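Local coordinates for catechol O-methyltransferase (Niastella koreensis, PDB 7CVW), which transfers a methyl group from S-adenosyl-L-methionine to either hydroxyl of catechol-like compounds in a metal-dependent reaction that runs best with magnesium, giving meta- and para-products equally, at residues M192-L204 with V209-K221. Residues are numbered along the deposited sequence; the frame is centred on the assembly and turned at random.
Sequences MLGANTAVDATIL and VKEYDGMALAIVK
K221 reaches back over the start of strand 199-206 and ties the C-terminal end of strand 213-220 to the turn that follows helix 181-195. Its backbone N donates to A198 O in a nearly straight bond (2.9 Å, 174° at the hydrogen), and CB and CG then rest against that same carbonyl oxygen. CD passes the carboxylate of D200, 3.4 Å from D200 OD1, the two side chains crossing at about a right angle. There the chain bends: chi3 of -22°, close to eclipsed, turns CE toward T197, and K221 NZ donates to T197 O at 2.8 Å from above the carbonyl plane. The ammonium therefore binds a main-chain oxygen, while D200 OD1 lies beyond salt-bridge range. D200 OD2 instead accepts hydrogen bonds from Q54 NE2 of the second subunit and from a water that also donates to I219 O.

The strands pair antiparallel from V199-V220 on, with hydrogen-bonded pairs at D200-I219, T202-L217 and L204-M215. On the face bearing A201, A218 and A216, L193 of helix 181-195, with CG anti to its own N (chi1 -165°), sets CD2 3.7 Å from A216 CB, consistent with the small methyls admitting the helix closely. Between the strands, V199 CG2 packs on A218 CB. Across the other face L204 CD1 meets L217 CD1 at 4.0 Å, both leucines also touching F48 of helix 43-55. D213 OD2, at the entrance to its strand, accepts from ND2 of N166, a magnesium ligand, while OD1 takes the backbone N-H groups of I168 and R169. This antiparallel hairpin, with strand 213-220 inserted between 160-165 and the outermost strand 199-206, gives the 3-2-1-4-5-7-6 strand order characteristic of the Rossmann-like class I methyltransferase fold.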
loop_
_atom_site.group_PDB
_atom_site.type_symbol
_atom_site.label_atom_id
_atom_site.label_comp_id
_atom_site.label_asym_id
_atom_site.label_seq_id
_atom_site.Cartn_x
_atom_site.Cartn_y
_atom_site.Cartn_z
ATOM N N MET A 192 8.335 -12.565 13.899
ATOM C CA MET A 192 7.901 -13.744 13.122
ATOM C C MET A 192 7.950 -13.373 11.654
ATOM O O MET A 192 8.474 -14.162 10.847
ATOM C CB MET A 192 6.497 -14.178 13.538
ATOM C CG MET A 192 5.965 -15.351 12.744
ATOM S SD MET A 192 5.251 -14.874 11.152
ATOM C CE MET A 192 3.980 -13.677 11.615
ATOM N N LEU A 193 7.461 -12.187 11.315
ATOM C CA LEU A 193 7.350 -11.812 9.900
ATOM C C LEU A 193 8.759 -11.670 9.307
ATOM O O LEU A 193 8.977 -12.182 8.183
ATOM C CB LEU A 193 6.495 -10.541 9.839
ATOM C CG LEU A 193 5.958 -10.185 8.472
ATOM C CD1 LEU A 193 5.146 -11.327 7.878
ATOM C CD2 LEU A 193 5.163 -8.903 8.579
ATOM N N GLY A 194 9.697 -11.080 10.051
ATOM C CA GLY A 194 11.105 -10.950 9.626
ATOM C C GLY A 194 11.764 -12.301 9.439
ATOM O O GLY A 194 12.763 -12.348 8.689
ATOM N N ALA A 195 11.293 -13.349 10.129
ATOM C CA ALA A 195 11.903 -14.702 10.083
ATOM C C ALA A 195 11.186 -15.585 9.061
ATOM O O ALA A 195 11.626 -16.701 8.847
ATOM C CB ALA A 195 11.858 -15.330 11.462
ATOM N N ASN A 196 10.072 -15.135 8.482
ATOM C CA ASN A 196 9.176 -16.030 7.723
ATOM C C ASN A 196 9.662 -16.144 6.279
ATOM O O ASN A 196 9.714 -15.110 5.594
ATOM C CB ASN A 196 7.735 -15.532 7.823
ATOM C CG ASN A 196 6.754 -16.567 7.353
ATOM O OD1 ASN A 196 6.680 -16.838 6.155
ATOM N ND2 ASN A 196 5.941 -17.065 8.267
ATOM N N THR A 197 9.906 -17.368 5.810
ATOM C CA THR A 197 10.394 -17.654 4.442
ATOM C C THR A 197 9.226 -17.981 3.510
ATOM O O THR A 197 9.517 -18.196 2.329
ATOM C CB THR A 197 11.396 -18.811 4.457
ATOM O OG1 THR A 197 10.713 -19.932 4.999
ATOM C CG2 THR A 197 12.608 -18.505 5.305
ATOM N N ALA A 198 7.972 -18.022 3.988
ATOM C CA ALA A 198 6.798 -18.389 3.159
ATOM C C ALA A 198 6.225 -17.141 2.479
ATOM O O ALA A 198 5.330 -17.293 1.658
ATOM C CB ALA A 198 5.742 -19.055 4.007
ATOM N N VAL A 199 6.647 -15.940 2.884
ATOM C CA VAL A 199 6.036 -14.682 2.370
ATOM C C VAL A 199 7.130 -13.671 2.022
ATOM O O VAL A 199 8.258 -13.764 2.577
ATOM C CB VAL A 199 5.061 -14.029 3.369
ATOM C CG1 VAL A 199 3.924 -14.954 3.755
ATOM C CG2 VAL A 199 5.770 -13.481 4.604
ATOM N N ASP A 200 6.765 -12.722 1.154
ATOM C CA ASP A 200 7.479 -11.443 0.919
ATOM C C ASP A 200 6.673 -10.353 1.622
ATOM O O ASP A 200 5.435 -10.309 1.426
ATOM C CB ASP A 200 7.591 -11.157 -0.573
ATOM C CG ASP A 200 8.407 -12.211 -1.313
ATOM O OD1 ASP A 200 9.470 -12.568 -0.798
ATOM O OD2 ASP A 200 7.974 -12.662 -2.393
ATOM N N ALA A 201 7.296 -9.544 2.467
ATOM C CA ALA A 201 6.509 -8.639 3.327
ATOM C C ALA A 201 7.205 -7.309 3.584
ATOM O O ALA A 201 8.441 -7.201 3.444
ATOM C CB ALA A 201 6.211 -9.323 4.640
ATOM N N THR A 202 6.416 -6.326 4.002
ATOM C CA THR A 202 6.907 -5.030 4.502
ATOM C C THR A 202 5.983 -4.608 5.631
ATOM O O THR A 202 4.958 -5.241 5.851
ATOM C CB THR A 202 6.986 -3.965 3.397
ATOM O OG1 THR A 202 7.759 -2.870 3.918
ATOM C CG2 THR A 202 5.622 -3.487 2.943
ATOM N N ILE A 203 6.348 -3.546 6.316
ATOM C CA ILE A 203 5.430 -2.831 7.232
ATOM C C ILE A 203 5.342 -1.391 6.729
ATOM O O ILE A 203 6.409 -0.754 6.445
ATOM C CB ILE A 203 5.891 -2.910 8.699
ATOM C CG1 ILE A 203 5.842 -4.354 9.206
ATOM C CG2 ILE A 203 5.068 -1.970 9.558
ATOM C CD1 ILE A 203 6.697 -4.597 10.441
ATOM N N LEU A 204 4.128 -0.898 6.552
ATOM C CA LEU A 204 3.875 0.502 6.142
ATOM C C LEU A 204 3.572 1.305 7.387
ATOM O O LEU A 204 2.530 1.047 8.006
ATOM C CB LEU A 204 2.638 0.615 5.253
ATOM C CG LEU A 204 2.770 0.166 3.818
ATOM C CD1 LEU A 204 1.390 0.161 3.147
ATOM C CD2 LEU A 204 3.720 1.091 3.072
ATOM N N VAL A 209 -5.778 10.524 10.918
ATOM C CA VAL A 209 -6.740 10.832 12.006
ATOM C C VAL A 209 -6.508 9.915 13.210
ATOM O O VAL A 209 -6.888 10.304 14.323
ATOM C CB VAL A 209 -8.192 10.796 11.517
ATOM C CG1 VAL A 209 -8.455 11.933 10.545
ATOM C CG2 VAL A 209 -8.602 9.455 10.939
ATOM N N LYS A 210 -5.967 8.719 13.025
ATOM C CA LYS A 210 -5.693 7.800 14.154
ATOM C C LYS A 210 -4.254 7.999 14.645
ATOM O O LYS A 210 -3.422 8.595 13.926
ATOM C CB LYS A 210 -5.911 6.351 13.718
ATOM C CG LYS A 210 -7.300 6.049 13.175
ATOM C CD LYS A 210 -7.495 4.580 12.849
ATOM C CE LYS A 210 -7.482 3.679 14.064
ATOM N NZ LYS A 210 -7.910 2.313 13.722
ATOM N N GLU A 211 -3.980 7.496 15.837
ATOM C CA GLU A 211 -2.623 7.466 16.420
ATOM C C GLU A 211 -1.671 6.818 15.405
ATOM O O GLU A 211 -2.030 5.782 14.760
ATOM C CB GLU A 211 -2.653 6.743 17.764
ATOM C CG GLU A 211 -1.315 6.709 18.486
ATOM C CD GLU A 211 -1.299 5.850 19.751
ATOM O OE1 GLU A 211 -1.254 6.428 20.837
ATOM O OE2 GLU A 211 -1.330 4.606 19.643
ATOM N N TYR A 212 -0.494 7.420 15.257
ATOM C CA TYR A 212 0.643 6.864 14.507
ATOM C C TYR A 212 0.705 5.347 14.735
ATOM O O TYR A 212 0.727 4.879 15.901
ATOM C CB TYR A 212 1.914 7.569 14.977
ATOM C CG TYR A 212 3.227 6.957 14.547
ATOM C CD1 TYR A 212 3.477 6.534 13.253
ATOM C CD2 TYR A 212 4.264 6.870 15.462
ATOM C CE1 TYR A 212 4.708 6.012 12.886
ATOM C CE2 TYR A 212 5.510 6.407 15.091
ATOM C CZ TYR A 212 5.728 5.939 13.817
ATOM O OH TYR A 212 6.953 5.462 13.464
ATOM N N ASP A 213 0.763 4.600 13.644
ATOM C CA ASP A 213 0.728 3.126 13.712
ATOM C C ASP A 213 1.267 2.584 12.393
ATOM O O ASP A 213 2.128 3.193 11.776
ATOM C CB ASP A 213 -0.699 2.683 14.057
ATOM C CG ASP A 213 -0.842 1.347 14.759
ATOM O OD1 ASP A 213 0.104 0.570 14.746
ATOM O OD2 ASP A 213 -1.904 1.118 15.343
ATOM N N GLY A 214 0.834 1.403 12.006
ATOM C CA GLY A 214 1.295 0.805 10.753
ATOM C C GLY A 214 0.567 -0.486 10.473
ATOM O O GLY A 214 -0.042 -1.088 11.385
ATOM N N MET A 215 0.659 -0.922 9.236
ATOM C CA MET A 215 0.067 -2.193 8.772
ATOM C C MET A 215 1.178 -3.037 8.167
ATOM O O MET A 215 1.975 -2.493 7.368
ATOM C CB MET A 215 -1.019 -1.971 7.721
ATOM C CG MET A 215 -2.252 -1.346 8.277
ATOM S SD MET A 215 -3.663 -1.573 7.136
ATOM C CE MET A 215 -4.801 -0.364 7.829
ATOM N N ALA A 216 1.175 -4.330 8.452
ATOM C CA ALA A 216 2.064 -5.284 7.741
ATOM C C ALA A 216 1.351 -5.759 6.478
ATOM O O ALA A 216 0.151 -5.995 6.514
ATOM C CB ALA A 216 2.414 -6.467 8.588
ATOM N N LEU A 217 2.101 -5.890 5.389
ATOM C CA LEU A 217 1.583 -6.422 4.112
ATOM C C LEU A 217 2.475 -7.588 3.724
ATOM O O LEU A 217 3.697 -7.396 3.683
ATOM C CB LEU A 217 1.634 -5.341 3.027
ATOM C CG LEU A 217 0.428 -4.408 2.929
ATOM C CD1 LEU A 217 0.285 -3.549 4.154
ATOM C CD2 LEU A 217 0.505 -3.553 1.661
ATOM N N ALA A 218 1.887 -8.741 3.438
ATOM C CA ALA A 218 2.657 -9.951 3.082
ATOM C C ALA A 218 1.999 -10.641 1.894
ATOM O O ALA A 218 0.769 -10.796 1.886
ATOM C CB ALA A 218 2.743 -10.848 4.286
ATOM N N ILE A 219 2.807 -11.085 0.937
ATOM C CA ILE A 219 2.326 -11.891 -0.208
ATOM C C ILE A 219 2.879 -13.299 -0.066
ATOM O O ILE A 219 4.098 -13.480 0.064
ATOM C CB ILE A 219 2.684 -11.255 -1.553
ATOM C CG1 ILE A 219 2.236 -9.804 -1.602
ATOM C CG2 ILE A 219 2.072 -12.079 -2.671
ATOM C CD1 ILE A 219 2.737 -9.092 -2.815
ATOM N N VAL A 220 1.978 -14.281 -0.092
ATOM C CA VAL A 220 2.328 -15.716 0.060
ATOM C C VAL A 220 3.072 -16.204 -1.201
ATOM O O VAL A 220 2.575 -16.009 -2.312
ATOM C CB VAL A 220 1.079 -16.555 0.377
ATOM C CG1 VAL A 220 1.440 -18.026 0.489
ATOM C CG2 VAL A 220 0.427 -16.072 1.664
ATOM N N LYS A 221 4.238 -16.821 -1.016
ATOM C CA LYS A 221 5.098 -17.294 -2.143
ATOM C C LYS A 221 4.551 -18.633 -2.658
ATOM O O LYS A 221 4.108 -19.430 -1.814
ATOM C CB LYS A 221 6.557 -17.350 -1.670
ATOM C CG LYS A 221 7.065 -16.008 -1.160
ATOM C CD LYS A 221 8.528 -15.869 -0.812
ATOM C CE LYS A 221 9.259 -17.141 -0.498
ATOM N NZ LYS A 221 10.561 -16.821 0.142
HETATM O O HOH W 1 5.410 -13.433 -2.529
#